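Local coordinates for hypothetical protein PA2201 (Pseudomonas aeruginosa, PDB 2FEF), which is of unknown function but is probably an immunity protein that neutralises a PoNe-type DNase toxin, at residues Glu71-Trp76 with Arg116-Ala121; Gly144-Ala149 with Arg245-Pro250; Met155-Asp160 with Val260-Val265. All blocks are in the same frame, centred on the assembly; numbering follows the deposited sequence. Where two conformers were deposited one is given.

Interaction 1. Residues Glu71-Trp76 with Arg116-Ala121; sequences ENAWAW and RLLGAA
L117 lays its CD1 methyl over one face of the W76 indole, a CH-pi contact centred on the pyrrole part of the ring: CD1 stands 3.4 Å from the centroid of the five-membered ring, only 14° off its normal. The closest ring atom is CE2, 3.3 Å from L117 CD1. One turn back, A73 points its methyl toward the other helix, and A73 CB reaches L118 CA at 3.6 Å, touching backbone as much as side chain. L118 also meets this methyl: with CG anti to the backbone N (chi1 -178°), its CD1 lies 4.1 Å from A73 CB and meets the W74 ring obliquely, 4.2 Å from W74 NE1. A small residue at position 73 thus lets the backbones come near, and the segment axes pass 8.5 Å apart, nearly antiparallel at 166°. In the second shell, W76 NE1 is hydrogen-bonded to G57 O, which fixes the rotation of the indole under L117, while F52 meets the W76 ring edge-to-face. The W74 ring stacks on H56 of the second subunit. The contact joins helix 66-93 to helix 97-127, an antiparallel helical hairpin in the N-terminal PA2201-like region, with W76 also reaching across to L110 and Y114 of helix 97-127.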
ATOM      1  N   GLU B  71     -13.587  -2.970 -12.952  1.00 26.75           N
ATOM      2  CA  GLU B  71     -12.295  -2.881 -12.245  1.00 27.09           C
ATOM      3  C   GLU B  71     -12.406  -2.107 -10.971  1.00 26.44           C
ATOM      4  O   GLU B  71     -11.850  -2.510  -9.926  1.00 26.51           O
ATOM      5  CB  GLU B  71     -11.204  -2.286 -13.169  1.00 27.20           C
ATOM      6  CG  GLU B  71     -10.937  -3.178 -14.335  1.00 32.55           C
ATOM      7  CD  GLU B  71      -9.918  -4.291 -14.064  1.00 38.21           C
ATOM      8  OE1 GLU B  71      -9.538  -4.545 -12.902  1.00 40.64           O
ATOM      9  OE2 GLU B  71      -9.490  -4.922 -15.058  1.00 44.31           O
ATOM     10  N   ASN B  72     -13.183  -1.028 -10.984  1.00 25.69           N
ATOM     11  CA  ASN B  72     -13.450  -0.347  -9.708  1.00 25.82           C
ATOM     12  C   ASN B  72     -14.191  -1.211  -8.673  1.00 25.32           C
ATOM     13  O   ASN B  72     -13.921  -1.130  -7.474  1.00 23.82           O
ATOM     14  CB  ASN B  72     -14.270   0.905  -9.947  1.00 26.68           C
ATOM     15  CG  ASN B  72     -14.302   1.796  -8.732  1.00 28.60           C
ATOM     16  OD1 ASN B  72     -13.364   1.815  -7.954  1.00 33.07           O
ATOM     17  ND2 ASN B  72     -15.387   2.536  -8.557  1.00 30.24           N
ATOM     18  N   ALA B  73     -15.162  -2.006  -9.131  1.00 25.11           N
ATOM     19  CA  ALA B  73     -15.879  -2.916  -8.211  1.00 25.38           C
ATOM     20  C   ALA B  73     -14.888  -3.863  -7.522  1.00 25.50           C
ATOM     21  O   ALA B  73     -14.976  -4.098  -6.321  1.00 24.15           O
ATOM     22  CB  ALA B  73     -17.004  -3.696  -8.963  1.00 25.22           C
ATOM     23  N   TRP B  74     -13.938  -4.406  -8.276  1.00 26.20           N
ATOM     24  CA  TRP B  74     -12.945  -5.304  -7.677  1.00 27.71           C
ATOM     25  C   TRP B  74     -12.122  -4.615  -6.587  1.00 27.37           C
ATOM     26  O   TRP B  74     -11.778  -5.244  -5.590  1.00 27.12           O
ATOM     27  CB  TRP B  74     -12.067  -5.955  -8.750  1.00 30.47           C
ATOM     28  CG  TRP B  74     -12.848  -6.873  -9.709  1.00 31.15           C
ATOM     29  CD1 TRP B  74     -13.928  -7.683  -9.388  1.00 36.28           C
ATOM     30  CD2 TRP B  74     -12.591  -7.094 -11.099  1.00 34.60           C
ATOM     31  NE1 TRP B  74     -14.352  -8.366 -10.516  1.00 38.54           N
ATOM     32  CE2 TRP B  74     -13.561  -8.013 -11.573  1.00 34.32           C
ATOM     33  CE3 TRP B  74     -11.648  -6.596 -11.992  1.00 35.64           C
ATOM     34  CZ2 TRP B  74     -13.594  -8.458 -12.904  1.00 36.93           C
ATOM     35  CZ3 TRP B  74     -11.684  -7.030 -13.347  1.00 37.78           C
ATOM     36  CH2 TRP B  74     -12.663  -7.947 -13.781  1.00 36.15           C
ATOM     37  N   ALA B  75     -11.833  -3.322  -6.764  1.00 26.59           N
ATOM     38  CA  ALA B  75     -11.091  -2.545  -5.746  1.00 25.91           C
ATOM     39  C   ALA B  75     -11.932  -2.431  -4.454  1.00 25.33           C
ATOM     40  O   ALA B  75     -11.445  -2.611  -3.330  1.00 23.90           O
ATOM     41  CB  ALA B  75     -10.727  -1.158  -6.304  1.00 25.88           C
ATOM     42  N   TRP B  76     -13.222  -2.204  -4.617  1.00 24.83           N
ATOM     43  CA  TRP B  76     -14.123  -2.183  -3.482  1.00 24.30           C
ATOM     44  C   TRP B  76     -14.193  -3.528  -2.800  1.00 24.51           C
ATOM     45  O   TRP B  76     -14.282  -3.586  -1.593  1.00 23.62           O
ATOM     46  CB  TRP B  76     -15.546  -1.767  -3.909  1.00 23.94           C
ATOM     47  CG  TRP B  76     -15.757  -0.271  -4.091  1.00 23.00           C
ATOM     48  CD1 TRP B  76     -15.252   0.527  -5.091  1.00 25.83           C
ATOM     49  CD2 TRP B  76     -16.557   0.576  -3.264  1.00 23.73           C
ATOM     50  NE1 TRP B  76     -15.685   1.822  -4.920  1.00 25.44           N
ATOM     51  CE2 TRP B  76     -16.478   1.882  -3.799  1.00 23.92           C
ATOM     52  CE3 TRP B  76     -17.310   0.359  -2.093  1.00 22.42           C
ATOM     53  CZ2 TRP B  76     -17.175   2.982  -3.236  1.00 23.95           C
ATOM     54  CZ3 TRP B  76     -17.999   1.448  -1.525  1.00 25.83           C
ATOM     55  CH2 TRP B  76     -17.906   2.753  -2.092  1.00 23.06           C
ATOM     56  N   ARG B 116     -23.197  -4.156  -4.901  1.00 24.81           N
ATOM     57  CA  ARG B 116     -24.061  -3.267  -5.718  1.00 24.99           C
ATOM     58  C   ARG B 116     -23.308  -2.661  -6.885  1.00 23.92           C
ATOM     59  O   ARG B 116     -23.845  -2.544  -8.005  1.00 23.51           O
ATOM     60  CB  ARG B 116     -24.655  -2.162  -4.860  1.00 25.63           C
ATOM     61  CG  ARG B 116     -25.680  -2.695  -3.856  1.00 29.16           C
ATOM     62  CD  ARG B 116     -25.907  -1.651  -2.802  1.00 33.80           C
ATOM     63  NE  ARG B 116     -27.010  -2.005  -1.923  1.00 37.78           N
ATOM     64  CZ  ARG B 116     -27.197  -1.461  -0.725  1.00 40.94           C
ATOM     65  NH1 ARG B 116     -26.320  -0.572  -0.249  1.00 42.06           N
ATOM     66  NH2 ARG B 116     -28.236  -1.837   0.016  1.00 42.66           N
ATOM     67  N   LEU B 117     -22.039  -2.309  -6.656  1.00 23.73           N
ATOM     68  CA  LEU B 117     -21.212  -1.728  -7.731  1.00 23.92           C
ATOM     69  C   LEU B 117     -20.843  -2.815  -8.725  1.00 23.68           C
ATOM     70  O   LEU B 117     -20.760  -2.566  -9.932  1.00 21.80           O
ATOM     71  CB  LEU B 117     -19.941  -1.049  -7.157  1.00 24.44           C
ATOM     72  CG  LEU B 117     -20.263   0.179  -6.288  1.00 24.34           C
ATOM     73  CD1 LEU B 117     -19.046   0.621  -5.539  1.00 27.66           C
ATOM     74  CD2 LEU B 117     -20.742   1.311  -7.202  1.00 25.60           C
ATOM     75  N   LEU B 118     -20.645  -4.027  -8.203  1.00 23.46           N
ATOM     76  CA  LEU B 118     -20.342  -5.167  -9.064  1.00 24.49           C
ATOM     77  C   LEU B 118     -21.549  -5.441  -9.952  1.00 24.17           C
ATOM     78  O   LEU B 118     -21.390  -5.621 -11.153  1.00 22.81           O
ATOM     79  CB  LEU B 118     -19.995  -6.423  -8.240  1.00 24.16           C
ATOM     80  CG  LEU B 118     -19.613  -7.683  -9.028  1.00 26.94           C
ATOM     81  CD1 LEU B 118     -18.364  -7.460  -9.877  1.00 30.00           C
ATOM     82  CD2 LEU B 118     -19.403  -8.859  -8.022  1.00 25.34           C
ATOM     83  N   GLY B 119     -22.736  -5.510  -9.353  1.00 24.45           N
ATOM     84  CA  GLY B 119     -23.990  -5.663 -10.127  1.00 24.43           C
ATOM     85  C   GLY B 119     -24.202  -4.608 -11.196  1.00 25.01           C
ATOM     86  O   GLY B 119     -24.569  -4.915 -12.317  1.00 23.99           O
ATOM     87  N   ALA B 120     -23.984  -3.355 -10.829  1.00 25.65           N
ATOM     88  CA  ALA B 120     -24.145  -2.230 -11.738  1.00 25.94           C
ATOM     89  C   ALA B 120     -23.152  -2.297 -12.904  1.00 25.65           C
ATOM     90  O   ALA B 120     -23.490  -1.975 -14.053  1.00 25.14           O
ATOM     91  CB  ALA B 120     -23.979  -0.933 -10.951  1.00 26.50           C
ATOM     92  N   ALA B 121     -21.924  -2.726 -12.622  1.00 24.88           N
ATOM     93  CA  ALA B 121     -20.923  -2.901 -13.694  1.00 25.04           C
ATOM     94  C   ALA B 121     -21.349  -3.996 -14.657  1.00 24.85           C
ATOM     95  O   ALA B 121     -21.149  -3.895 -15.850  1.00 23.40           O
ATOM     96  CB  ALA B 121     -19.553  -3.269 -13.091  1.00 25.18           C
TER

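Interaction 2. Residues Gly144-Ala149 with Arg245-Pro250; sequences GQYPFA and RRLTGP
L247 pushes its CD2 methyl into the corner between Y146 and P147 at the start of helix 146-158. CD2 lies 4.0 Å from Y146 CB and equally 4.0 Å from P147 CD. The leucine and the tyrosine side chains run at about a right angle, and the methyl meets the phenol ring obliquely, whereas on the proline the leucine methyl comes up against the CD corner of the ring. Having CG anti to the backbone N (chi1 -173°) carries the leucine branch out of its extended loop to the helix.

P147 carries the second half of the contact. Its ring rests against the main chain of the loop, with P147 CG 3.7 Å from G249 CA and 3.8 Å from T248 O. G249 has no CB, and its CA lies directly against the proline ring.

No direct hydrogen bond spans the two segments. A water bridges them instead, donating to G144 O at 2.8 Å and to T248 O at 2.8 Å, so that one molecule serves two main-chain carbonyls beside the apolar patch.

Further out, the Y146 hydroxyl is hydrogen-bonded to D178 OD1, and H200 and F204 meet its ring, which places the tyrosine between the loop and the neighbouring helices. Backbone hydrogen bonds join L247 to R202, and the guanidinium of R246 makes cation-pi contacts with Y230 and F233.

Apolar contacts and a water bridge here seat an extended loop, the connection between helix 238-243 and helix 258-267 in the PoNi C-terminal family region, against the proline-containing first turn of a helix in an all-helical fold.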
ATOM      1  N   GLY B 144     -13.114 -20.866  -1.786  1.00 30.39           N
ATOM      2  CA  GLY B 144     -12.314 -20.485  -0.620  1.00 29.61           C
ATOM      3  C   GLY B 144     -12.739 -19.198   0.074  1.00 28.88           C
ATOM      4  O   GLY B 144     -12.182 -18.862   1.106  1.00 28.09           O
ATOM      5  N   GLN B 145     -13.698 -18.478  -0.513  0.50 28.67           N
ATOM      6  CA  GLN B 145     -14.189 -17.235   0.078  0.50 28.54           C
ATOM      7  C   GLN B 145     -15.086 -17.471   1.272  0.50 27.34           C
ATOM      8  O   GLN B 145     -15.393 -16.522   1.992  0.50 27.04           O
ATOM      9  CB  GLN B 145     -14.987 -16.405  -0.933  0.50 27.98           C
ATOM     10  CG  GLN B 145     -14.152 -15.557  -1.878  0.50 29.15           C
ATOM     11  CD  GLN B 145     -15.011 -14.690  -2.790  0.50 30.34           C
ATOM     12  OE1 GLN B 145     -15.725 -15.199  -3.649  0.50 30.10           O
ATOM     13  NE2 GLN B 145     -14.945 -13.368  -2.599  0.50 33.50           N
ATOM     14  N   TYR B 146     -15.544 -18.709   1.450  1.00 27.12           N
ATOM     15  CA  TYR B 146     -16.513 -19.061   2.510  1.00 26.81           C
ATOM     16  C   TYR B 146     -16.233 -18.387   3.869  1.00 26.36           C
ATOM     17  O   TYR B 146     -17.165 -17.929   4.497  1.00 27.20           O
ATOM     18  CB  TYR B 146     -16.563 -20.578   2.713  1.00 27.05           C
ATOM     19  CG  TYR B 146     -17.708 -21.077   3.576  1.00 27.20           C
ATOM     20  CD1 TYR B 146     -18.967 -21.363   3.006  1.00 27.66           C
ATOM     21  CD2 TYR B 146     -17.528 -21.339   4.947  1.00 26.81           C
ATOM     22  CE1 TYR B 146     -20.021 -21.855   3.778  1.00 27.31           C
ATOM     23  CE2 TYR B 146     -18.580 -21.819   5.722  1.00 26.30           C
ATOM     24  CZ  TYR B 146     -19.808 -22.089   5.143  1.00 26.74           C
ATOM     25  OH  TYR B 146     -20.839 -22.567   5.917  1.00 27.79           O
ATOM     26  N   PRO B 147     -14.964 -18.339   4.324  1.00 26.22           N
ATOM     27  CA  PRO B 147     -14.752 -17.699   5.640  1.00 25.20           C
ATOM     28  C   PRO B 147     -15.270 -16.248   5.725  1.00 25.07           C
ATOM     29  O   PRO B 147     -15.633 -15.828   6.781  1.00 23.17           O
ATOM     30  CB  PRO B 147     -13.238 -17.706   5.803  1.00 26.08           C
ATOM     31  CG  PRO B 147     -12.772 -18.901   4.979  1.00 25.98           C
ATOM     32  CD  PRO B 147     -13.692 -18.829   3.755  1.00 26.02           C
ATOM     33  N   PHE B 148     -15.247 -15.469   4.635  1.00 24.39           N
ATOM     34  CA  PHE B 148     -15.824 -14.104   4.731  1.00 24.92           C
ATOM     35  C   PHE B 148     -17.321 -14.152   4.913  1.00 24.23           C
ATOM     36  O   PHE B 148     -17.912 -13.261   5.560  1.00 24.61           O
ATOM     37  CB  PHE B 148     -15.519 -13.264   3.450  1.00 24.06           C
ATOM     38  CG  PHE B 148     -14.061 -12.981   3.262  1.00 24.89           C
ATOM     39  CD1 PHE B 148     -13.427 -12.003   4.013  1.00 23.65           C
ATOM     40  CD2 PHE B 148     -13.324 -13.676   2.286  1.00 29.54           C
ATOM     41  CE1 PHE B 148     -12.049 -11.714   3.831  1.00 24.40           C
ATOM     42  CE2 PHE B 148     -11.928 -13.391   2.066  1.00 29.94           C
ATOM     43  CZ  PHE B 148     -11.302 -12.421   2.852  1.00 26.50           C
ATOM     44  N   ALA B 149     -17.971 -15.152   4.300  1.00 24.96           N
ATOM     45  CA  ALA B 149     -19.438 -15.268   4.455  1.00 24.72           C
ATOM     46  C   ALA B 149     -19.746 -15.740   5.897  1.00 24.85           C
ATOM     47  O   ALA B 149     -20.683 -15.245   6.548  1.00 24.22           O
ATOM     48  CB  ALA B 149     -20.029 -16.229   3.429  1.00 24.24           C
ATOM     49  N   ARG B 245      -7.003 -31.213   5.007  1.00 26.19           N
ATOM     50  CA  ARG B 245      -7.971 -30.590   4.120  1.00 28.22           C
ATOM     51  C   ARG B 245      -8.906 -29.579   4.793  1.00 28.12           C
ATOM     52  O   ARG B 245      -9.764 -28.960   4.137  1.00 27.53           O
ATOM     53  CB  ARG B 245      -8.689 -31.628   3.242  1.00 30.14           C
ATOM     54  CG  ARG B 245      -9.477 -32.614   3.988  1.00 34.29           C
ATOM     55  CD  ARG B 245      -9.627 -33.931   3.245  1.00 36.59           C
ATOM     56  NE  ARG B 245     -10.564 -34.853   3.915  1.00 42.07           N
ATOM     57  CZ  ARG B 245     -10.534 -35.192   5.207  1.00 44.61           C
ATOM     58  NH1 ARG B 245      -9.624 -34.677   6.017  1.00 49.81           N
ATOM     59  NH2 ARG B 245     -11.424 -36.045   5.707  1.00 44.40           N
ATOM     60  N   ARG B 246      -8.702 -29.341   6.092  1.00 25.95           N
ATOM     61  CA  ARG B 246      -9.491 -28.327   6.766  1.00 26.62           C
ATOM     62  C   ARG B 246      -9.393 -26.933   6.113  1.00 26.45           C
ATOM     63  O   ARG B 246      -8.303 -26.406   5.791  1.00 26.71           O
ATOM     64  CB  ARG B 246      -9.130 -28.267   8.253  1.00 25.55           C
ATOM     65  CG  ARG B 246     -10.124 -27.417   9.051  1.00 27.42           C
ATOM     66  CD  ARG B 246      -9.366 -26.800  10.179  1.00 26.00           C
ATOM     67  NE  ARG B 246     -10.108 -26.197  11.284  1.00 26.63           N
ATOM     68  CZ  ARG B 246     -10.348 -24.893  11.413  1.00 22.97           C
ATOM     69  NH1 ARG B 246      -9.993 -24.004  10.473  1.00 22.40           N
ATOM     70  NH2 ARG B 246     -10.918 -24.464  12.536  1.00 25.41           N
ATOM     71  N   LEU B 247     -10.551 -26.332   5.882  1.00 26.61           N
ATOM     72  CA  LEU B 247     -10.576 -24.985   5.363  1.00 26.30           C
ATOM     73  C   LEU B 247     -10.009 -24.074   6.451  1.00 25.58           C
ATOM     74  O   LEU B 247     -10.261 -24.271   7.652  1.00 24.92           O
ATOM     75  CB  LEU B 247     -12.015 -24.557   5.055  1.00 25.69           C
ATOM     76  CG  LEU B 247     -12.190 -23.202   4.347  1.00 27.96           C
ATOM     77  CD1 LEU B 247     -11.667 -23.347   2.923  1.00 28.26           C
ATOM     78  CD2 LEU B 247     -13.661 -22.800   4.368  1.00 26.30           C
ATOM     79  N   THR B 248      -9.231 -23.091   6.033  1.00 25.49           N
ATOM     80  CA  THR B 248      -8.784 -22.028   6.951  1.00 26.98           C
ATOM     81  C   THR B 248      -9.119 -20.674   6.317  1.00 26.85           C
ATOM     82  O   THR B 248      -9.314 -20.575   5.088  1.00 27.73           O
ATOM     83  CB  THR B 248      -7.259 -22.111   7.243  1.00 26.91           C
ATOM     84  OG1 THR B 248      -6.538 -21.892   6.016  1.00 30.03           O
ATOM     85  CG2 THR B 248      -6.891 -23.500   7.866  1.00 27.44           C
ATOM     86  N   GLY B 249      -9.198 -19.645   7.135  1.00 27.07           N
ATOM     87  CA  GLY B 249      -9.552 -18.295   6.648  1.00 27.45           C
ATOM     88  C   GLY B 249      -8.761 -17.284   7.458  1.00 28.59           C
ATOM     89  O   GLY B 249      -9.312 -16.654   8.367  1.00 30.01           O
ATOM     90  N   PRO B 250      -7.457 -17.125   7.150  1.00 29.22           N
ATOM     91  CA  PRO B 250      -6.644 -16.214   7.959  1.00 29.35           C
ATOM     92  C   PRO B 250      -7.052 -14.744   7.778  1.00 28.68           C
ATOM     93  O   PRO B 250      -6.658 -13.912   8.581  1.00 28.09           O
ATOM     94  CB  PRO B 250      -5.230 -16.427   7.415  1.00 30.20           C
ATOM     95  CG  PRO B 250      -5.437 -16.859   5.992  1.00 30.27           C
ATOM     96  CD  PRO B 250      -6.656 -17.763   6.083  1.00 29.24           C
TER
HETATM   97  O   HOH W   1      -9.853 -19.748   2.463  1.00 31.87           O

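Interaction 3. Residues Met155-Asp160 with Val260-Val265; sequences MGVLLD and VSALGV
V157 and L158 present apolar branches to A262 and V265, and no hydrogen bond crosses between the segments. Among the methyl contacts, V157 CG1 approaches V265 CB at 3.7 Å and A262 CB at 3.9 Å; the two valines slide past each other in opposite directions. V157 holds CG1 anti to the backbone N (chi1 174°), directing that methyl between A262 and V265. L158 CD2 meets V265 CG2 at 3.9 Å, and its CG lies 4.2 Å from A262 CB.

Side chains also press on main chain: V157 CG1 is 3.6 Å from A262 O, and L158 CD2 is 3.7 Å from S261 O. L158 touches the S261 side chain as well, with CD2 3.8 Å from S261 CB. The serine hydroxyl is engaged apart from this apolar surface, by A257 O and L281 N.

Helix 146-158 ends in a Schellman motif with D160, at positive phi, as its C-prime residue; separately, the D160 carboxylate forms a salt bridge with R291. The contact thus packs the C-terminal end of helix 146-158 on helix 258-267, while helix 282-292 adds L284 and V285 against L158, and A288 against V265.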
HETATM    1  N   MSE B 155     -20.726 -12.951  12.758  1.00 24.51           N
HETATM    2  CA  MSE B 155     -20.395 -11.746  13.523  1.00 24.77           C
HETATM    3  C   MSE B 155     -21.613 -10.868  13.563  1.00 24.64           C
HETATM    4  O   MSE B 155     -21.799 -10.136  14.504  1.00 25.60           O
HETATM    5  CB  MSE B 155     -19.149 -10.992  13.013  1.00 25.00           C
HETATM    6  CG  MSE B 155     -17.778 -11.772  13.070  1.00 26.08           C
HETATM    7 SE   MSE B 155     -17.543 -12.598  14.890  1.00 40.21          SE
HETATM    8  CE  MSE B 155     -18.135 -14.388  14.607  1.00 42.68           C
ATOM      9  N   GLY B 156     -22.469 -10.968  12.552  1.00 25.38           N
ATOM     10  CA  GLY B 156     -23.806 -10.311  12.616  1.00 24.56           C
ATOM     11  C   GLY B 156     -24.597 -10.742  13.862  1.00 23.97           C
ATOM     12  O   GLY B 156     -25.212  -9.924  14.546  1.00 23.92           O
ATOM     13  N   VAL B 157     -24.656 -12.036  14.086  1.00 23.23           N
ATOM     14  CA  VAL B 157     -25.308 -12.618  15.261  1.00 23.35           C
ATOM     15  C   VAL B 157     -24.591 -12.221  16.577  1.00 24.16           C
ATOM     16  O   VAL B 157     -25.219 -11.791  17.560  1.00 23.99           O
ATOM     17  CB  VAL B 157     -25.350 -14.172  15.129  1.00 24.72           C
ATOM     18  CG1 VAL B 157     -25.895 -14.802  16.432  1.00 22.88           C
ATOM     19  CG2 VAL B 157     -26.221 -14.630  13.941  1.00 22.54           C
ATOM     20  N   LEU B 158     -23.277 -12.359  16.597  1.00 24.04           N
ATOM     21  CA  LEU B 158     -22.484 -12.143  17.824  1.00 24.44           C
ATOM     22  C   LEU B 158     -22.422 -10.663  18.213  1.00 24.51           C
ATOM     23  O   LEU B 158     -22.165 -10.321  19.369  1.00 24.26           O
ATOM     24  CB  LEU B 158     -21.064 -12.720  17.633  1.00 24.40           C
ATOM     25  CG  LEU B 158     -20.987 -14.255  17.769  1.00 24.60           C
ATOM     26  CD1 LEU B 158     -19.696 -14.757  17.270  1.00 27.60           C
ATOM     27  CD2 LEU B 158     -21.209 -14.696  19.288  1.00 24.91           C
ATOM     28  N   LEU B 159     -22.646  -9.783  17.235  1.00 24.34           N
ATOM     29  CA  LEU B 159     -22.615  -8.355  17.519  1.00 24.69           C
ATOM     30  C   LEU B 159     -23.976  -7.679  17.499  1.00 24.86           C
ATOM     31  O   LEU B 159     -24.054  -6.451  17.476  1.00 27.09           O
ATOM     32  CB  LEU B 159     -21.585  -7.634  16.602  1.00 24.22           C
ATOM     33  CG  LEU B 159     -20.153  -8.179  16.713  1.00 23.65           C
ATOM     34  CD1 LEU B 159     -19.200  -7.613  15.586  1.00 23.46           C
ATOM     35  CD2 LEU B 159     -19.565  -7.982  18.162  1.00 24.04           C
ATOM     36  N   ASP B 160     -25.041  -8.469  17.548  1.00 25.36           N
ATOM     37  CA  ASP B 160     -26.424  -7.977  17.622  1.00 26.33           C
ATOM     38  C   ASP B 160     -26.717  -6.995  16.486  1.00 27.14           C
ATOM     39  O   ASP B 160     -27.311  -5.905  16.685  1.00 27.99           O
ATOM     40  CB  ASP B 160     -26.780  -7.406  19.026  1.00 26.90           C
ATOM     41  CG  ASP B 160     -28.264  -6.977  19.145  1.00 31.23           C
ATOM     42  OD1 ASP B 160     -29.168  -7.727  18.693  1.00 30.89           O
ATOM     43  OD2 ASP B 160     -28.530  -5.886  19.699  1.00 34.69           O
ATOM     44  N   VAL B 260     -19.785 -21.786  16.261  1.00 24.94           N
ATOM     45  CA  VAL B 260     -20.249 -22.339  17.564  1.00 24.56           C
ATOM     46  C   VAL B 260     -20.726 -21.199  18.484  1.00 25.25           C
ATOM     47  O   VAL B 260     -21.782 -21.296  19.134  1.00 24.86           O
ATOM     48  CB  VAL B 260     -19.148 -23.175  18.262  1.00 25.18           C
ATOM     49  CG1 VAL B 260     -19.658 -23.804  19.592  1.00 23.33           C
ATOM     50  CG2 VAL B 260     -18.641 -24.266  17.344  1.00 24.11           C
ATOM     51  N   SER B 261     -19.938 -20.133  18.554  1.00 24.18           N
ATOM     52  CA  SER B 261     -20.317 -18.990  19.398  1.00 24.70           C
ATOM     53  C   SER B 261     -21.645 -18.377  18.929  1.00 24.62           C
ATOM     54  O   SER B 261     -22.526 -18.121  19.762  1.00 25.07           O
ATOM     55  CB  SER B 261     -19.191 -17.945  19.451  1.00 24.24           C
ATOM     56  OG  SER B 261     -17.931 -18.606  19.690  1.00 24.75           O
ATOM     57  N   ALA B 262     -21.814 -18.186  17.607  1.00 24.41           N
ATOM     58  CA  ALA B 262     -23.071 -17.616  17.089  1.00 23.40           C
ATOM     59  C   ALA B 262     -24.241 -18.568  17.335  1.00 23.37           C
ATOM     60  O   ALA B 262     -25.349 -18.144  17.671  1.00 22.22           O
ATOM     61  CB  ALA B 262     -22.929 -17.253  15.607  1.00 23.57           C
ATOM     62  N   LEU B 263     -24.003 -19.872  17.215  1.00 23.97           N
ATOM     63  CA  LEU B 263     -25.074 -20.842  17.525  1.00 25.26           C
ATOM     64  C   LEU B 263     -25.542 -20.735  18.979  1.00 25.44           C
ATOM     65  O   LEU B 263     -26.728 -20.907  19.263  1.00 26.16           O
ATOM     66  CB  LEU B 263     -24.646 -22.293  17.164  1.00 25.82           C
ATOM     67  CG  LEU B 263     -24.513 -22.582  15.662  1.00 26.82           C
ATOM     68  CD1 LEU B 263     -23.697 -23.872  15.373  1.00 28.44           C
ATOM     69  CD2 LEU B 263     -25.885 -22.626  14.974  1.00 25.68           C
ATOM     70  N   GLY B 264     -24.631 -20.418  19.897  1.00 26.38           N
ATOM     71  CA  GLY B 264     -24.998 -20.182  21.294  1.00 26.46           C
ATOM     72  C   GLY B 264     -25.974 -19.015  21.489  1.00 26.74           C
ATOM     73  O   GLY B 264     -26.906 -19.093  22.293  1.00 27.14           O
ATOM     74  N   VAL B 265     -25.758 -17.931  20.763  1.00 26.76           N
ATOM     75  CA  VAL B 265     -26.686 -16.801  20.814  1.00 26.82           C
ATOM     76  C   VAL B 265     -28.045 -17.217  20.244  1.00 27.02           C
ATOM     77  O   VAL B 265     -29.092 -16.927  20.831  1.00 26.84           O
ATOM     78  CB  VAL B 265     -26.122 -15.582  20.043  1.00 26.93           C
ATOM     79  CG1 VAL B 265     -27.159 -14.421  20.006  1.00 27.02           C
ATOM     80  CG2 VAL B 265     -24.788 -15.102  20.694  1.00 27.35           C
TER

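All three contacts are largely buried, yet they differ in make-up. Interaction 1 joins two long helices through an aromatic face and a small alanine, and meets the second subunit through W74 and E71; that subunit also touches interaction 2, through F148, but not interaction 3. Interactions 2 and 3 both use helix 146-158, its start and its end, with centres about 18 Å apart; their partner segments belong to the PoNi C-terminal family region, and the segments alternate along the chain. Interaction 2, the one with an exposed margin, adds a bridging water, whereas interaction 3 is purely apolar between its segments. Interactions 1 and 3 lie on opposite sides of the chain's centre, their centres about 29 Å apart.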